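Local atomic coordinates of probable RNA polymerase sigma-D factor (Mycobacterium tuberculosis, PDB entry 3VFZ), a protein that acts as an ECF sigma factor that probably directs RNA polymerase to specific promoters, represented here by its domain 4, the part that binds the -35 element. Residues E27-L32 / I39-V44. Numbering follows the deposited sequence.
Sequences ELLEIL and ILILRV
L29 of helix 21-29 faces L40 of helix 34-46 with their CA atoms 8.9 Å apart, and L29 also opens a type I beta turn that runs to L32. The turn is held by the backbone bond from L32 N to L29 O, 2.9 Å. It brings L29 and L32 to the same side, so that both CB atoms point toward the second helix. The contact is wholly apolar. L32 makes the closest approach, its CD1 lying 3.8 Å from L40 CD1, methyl to methyl, with the two side chains at about a right angle. L29 divides its two methyls between neighbouring residues. Its CD1 meets I41 CG1 at 4.1 Å, while its CD2 lies more loosely against L40 CD1 at 4.4 Å. I41 comes in from the flank: CG1 is anti to the carbonyl carbon and beside the backbone N (chi1 -64°), and this longer branch reaches back to L29. These helices belong to sigma-70 region 4, the domain of SigD that binds the -35 promoter element. Here the first helix and its turn pack on the helix that precedes the probable helix-turn-helix at residues 50-69. L40 also touches L75 of the long helix 61-80, which extends the apolar cluster. L29 and L32 are buried and both also touch R37, about one turn before L40 and I41 on helix 34-46.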
ATOM      1  N   GLU A  27     -11.711  -4.786   0.811  1.00 43.38           N
ATOM      2  CA  GLU A  27     -12.615  -3.659   1.053  1.00 46.51           C
ATOM      3  C   GLU A  27     -11.870  -2.484   1.683  1.00 45.26           C
ATOM      4  O   GLU A  27     -12.086  -1.333   1.310  1.00 50.90           O
ATOM      5  CB  GLU A  27     -13.815  -4.083   1.910  1.00 59.24           C
ATOM      6  CG  GLU A  27     -14.746  -5.069   1.204  1.00 76.77           C
ATOM      7  CD  GLU A  27     -16.019  -5.352   1.984  1.00 90.34           C
ATOM      8  OE1 GLU A  27     -16.761  -6.283   1.596  1.00 95.60           O
ATOM      9  OE2 GLU A  27     -16.279  -4.643   2.978  1.00 92.42           O
ATOM     10  N   LEU A  28     -10.976  -2.783   2.622  1.00 38.42           N
ATOM     11  CA  LEU A  28     -10.089  -1.775   3.184  1.00 42.54           C
ATOM     12  C   LEU A  28      -9.179  -1.183   2.110  1.00 41.35           C
ATOM     13  O   LEU A  28      -9.085   0.033   1.976  1.00 44.91           O
ATOM     14  CB  LEU A  28      -9.239  -2.363   4.312  1.00 39.15           C
ATOM     15  CG  LEU A  28      -9.897  -2.474   5.682  1.00 50.13           C
ATOM     16  CD1 LEU A  28      -9.174  -3.508   6.530  1.00 55.32           C
ATOM     17  CD2 LEU A  28      -9.919  -1.111   6.377  1.00 48.56           C
ATOM     18  N   LEU A  29      -8.509  -2.040   1.351  1.00 38.79           N
ATOM     19  CA  LEU A  29      -7.609  -1.562   0.303  1.00 33.58           C
ATOM     20  C   LEU A  29      -8.360  -0.681  -0.693  1.00 46.15           C
ATOM     21  O   LEU A  29      -7.800   0.281  -1.212  1.00 42.98           O
ATOM     22  CB  LEU A  29      -6.937  -2.725  -0.417  1.00 43.70           C
ATOM     23  CG  LEU A  29      -5.902  -3.509   0.392  1.00 44.74           C
ATOM     24  CD1 LEU A  29      -5.227  -4.513  -0.505  1.00 49.94           C
ATOM     25  CD2 LEU A  29      -4.873  -2.575   1.024  1.00 43.23           C
ATOM     26  N   GLU A  30      -9.627  -1.000  -0.949  1.00 42.63           N
ATOM     27  CA  GLU A  30     -10.426  -0.225  -1.904  1.00 50.21           C
ATOM     28  C   GLU A  30     -10.680   1.199  -1.406  1.00 47.88           C
ATOM     29  O   GLU A  30     -11.221   2.033  -2.127  1.00 49.56           O
ATOM     30  CB  GLU A  30     -11.750  -0.930  -2.228  1.00 56.22           C
ATOM     31  CG  GLU A  30     -11.618  -2.096  -3.197  1.00 72.58           C
ATOM     32  CD  GLU A  30     -12.960  -2.574  -3.728  1.00 86.67           C
ATOM     33  OE1 GLU A  30     -13.693  -3.263  -2.982  1.00 91.97           O
ATOM     34  OE2 GLU A  30     -13.285  -2.259  -4.892  1.00 90.57           O
ATOM     35  N   ILE A  31     -10.279   1.462  -0.166  1.00 44.81           N
ATOM     36  CA  ILE A  31     -10.395   2.778   0.446  1.00 41.49           C
ATOM     37  C   ILE A  31      -9.217   3.684   0.036  1.00 49.84           C
ATOM     38  O   ILE A  31      -9.315   4.912   0.088  1.00 46.05           O
ATOM     39  CB  ILE A  31     -10.435   2.629   1.988  1.00 59.72           C
ATOM     40  CG1 ILE A  31     -11.774   3.103   2.552  1.00 68.08           C
ATOM     41  CG2 ILE A  31      -9.233   3.297   2.650  1.00 54.24           C
ATOM     42  CD1 ILE A  31     -12.940   2.224   2.143  1.00 74.71           C
ATOM     43  N   LEU A  32      -8.113   3.063  -0.378  1.00 43.48           N
ATOM     44  CA  LEU A  32      -6.878   3.762  -0.739  1.00 36.16           C
ATOM     45  C   LEU A  32      -6.852   4.143  -2.214  1.00 40.02           C
ATOM     46  O   LEU A  32      -7.519   3.506  -3.029  1.00 39.28           O
ATOM     47  CB  LEU A  32      -5.673   2.841  -0.493  1.00 30.29           C
ATOM     48  CG  LEU A  32      -5.452   2.293   0.912  1.00 35.25           C
ATOM     49  CD1 LEU A  32      -4.281   1.302   0.917  1.00 31.78           C
ATOM     50  CD2 LEU A  32      -5.215   3.451   1.872  1.00 39.98           C
ATOM     51  N   ILE A  39       1.243  -0.418  -4.195  1.00 25.83           N
ATOM     52  CA  ILE A  39       2.480  -0.415  -3.406  1.00 23.46           C
ATOM     53  C   ILE A  39       2.419  -1.390  -2.230  1.00 25.85           C
ATOM     54  O   ILE A  39       3.349  -2.169  -2.006  1.00 22.34           O
ATOM     55  CB  ILE A  39       2.840   1.032  -2.932  1.00 24.52           C
ATOM     56  CG1 ILE A  39       3.443   1.792  -4.109  1.00 27.00           C
ATOM     57  CG2 ILE A  39       3.805   1.002  -1.769  1.00 25.29           C
ATOM     58  CD1 ILE A  39       3.535   3.304  -3.878  1.00 34.67           C
ATOM     59  N   LEU A  40       1.326  -1.359  -1.475  1.00 24.01           N
ATOM     60  CA  LEU A  40       1.211  -2.247  -0.313  1.00 20.80           C
ATOM     61  C   LEU A  40       1.199  -3.711  -0.732  1.00 19.84           C
ATOM     62  O   LEU A  40       1.847  -4.539  -0.094  1.00 25.18           O
ATOM     63  CB  LEU A  40      -0.033  -1.934   0.519  1.00 21.41           C
ATOM     64  CG  LEU A  40      -0.039  -0.602   1.274  1.00 26.11           C
ATOM     65  CD1 LEU A  40      -1.208  -0.560   2.272  1.00 28.65           C
ATOM     66  CD2 LEU A  40       1.283  -0.423   2.019  1.00 32.20           C
ATOM     67  N   ILE A  41       0.464  -4.034  -1.795  1.00 21.21           N
ATOM     68  CA  ILE A  41       0.455  -5.419  -2.277  1.00 22.41           C
ATOM     69  C   ILE A  41       1.863  -5.874  -2.679  1.00 21.67           C
ATOM     70  O   ILE A  41       2.312  -6.960  -2.284  1.00 23.94           O
ATOM     71  CB  ILE A  41      -0.546  -5.630  -3.411  1.00 23.28           C
ATOM     72  CG1 ILE A  41      -1.976  -5.384  -2.923  1.00 23.85           C
ATOM     73  CG2 ILE A  41      -0.430  -7.037  -3.977  1.00 32.03           C
ATOM     74  CD1 ILE A  41      -2.994  -5.354  -4.088  1.00 24.83           C
ATOM     75  N   LEU A  42       2.559  -5.043  -3.452  1.00 22.55           N
ATOM     76  CA  LEU A  42       3.934  -5.333  -3.887  1.00 23.80           C
ATOM     77  C   LEU A  42       4.938  -5.487  -2.732  1.00 26.11           C
ATOM     78  O   LEU A  42       5.728  -6.452  -2.703  1.00 29.32           O
ATOM     79  CB  LEU A  42       4.407  -4.273  -4.888  1.00 23.69           C
ATOM     80  CG  LEU A  42       3.742  -4.330  -6.279  1.00 30.85           C
ATOM     81  CD1 LEU A  42       4.286  -3.227  -7.200  1.00 28.47           C
ATOM     82  CD2 LEU A  42       3.932  -5.706  -6.946  1.00 24.60           C
ATOM     83  N   ARG A  43       4.908  -4.552  -1.782  1.00 23.98           N
ATOM     84  CA  ARG A  43       5.840  -4.575  -0.658  1.00 22.38           C
ATOM     85  C   ARG A  43       5.538  -5.709   0.313  1.00 24.28           C
ATOM     86  O   ARG A  43       6.450  -6.354   0.819  1.00 27.61           O
ATOM     87  CB  ARG A  43       5.778  -3.263   0.139  1.00 22.48           C
ATOM     88  CG  ARG A  43       6.281  -2.051  -0.597  1.00 25.63           C
ATOM     89  CD  ARG A  43       7.809  -2.017  -0.599  1.00 33.86           C
ATOM     90  NE  ARG A  43       8.365  -1.593   0.688  1.00 38.07           N
ATOM     91  CZ  ARG A  43       9.059  -2.375   1.513  1.00 42.61           C
ATOM     92  NH1 ARG A  43       9.291  -3.651   1.208  1.00 31.84           N
ATOM     93  NH2 ARG A  43       9.521  -1.882   2.656  1.00 41.08           N
ATOM     94  N   VAL A  44       4.262  -5.902   0.624  1.00 26.32           N
ATOM     95  CA  VAL A  44       3.892  -6.739   1.772  1.00 23.91           C
ATOM     96  C   VAL A  44       3.588  -8.165   1.344  1.00 29.49           C
ATOM     97  O   VAL A  44       4.171  -9.101   1.866  1.00 33.27           O
ATOM     98  CB  VAL A  44       2.706  -6.162   2.538  1.00 27.25           C
ATOM     99  CG1 VAL A  44       2.251  -7.146   3.617  1.00 29.85           C
ATOM    100  CG2 VAL A  44       3.094  -4.812   3.161  1.00 22.36           C
TER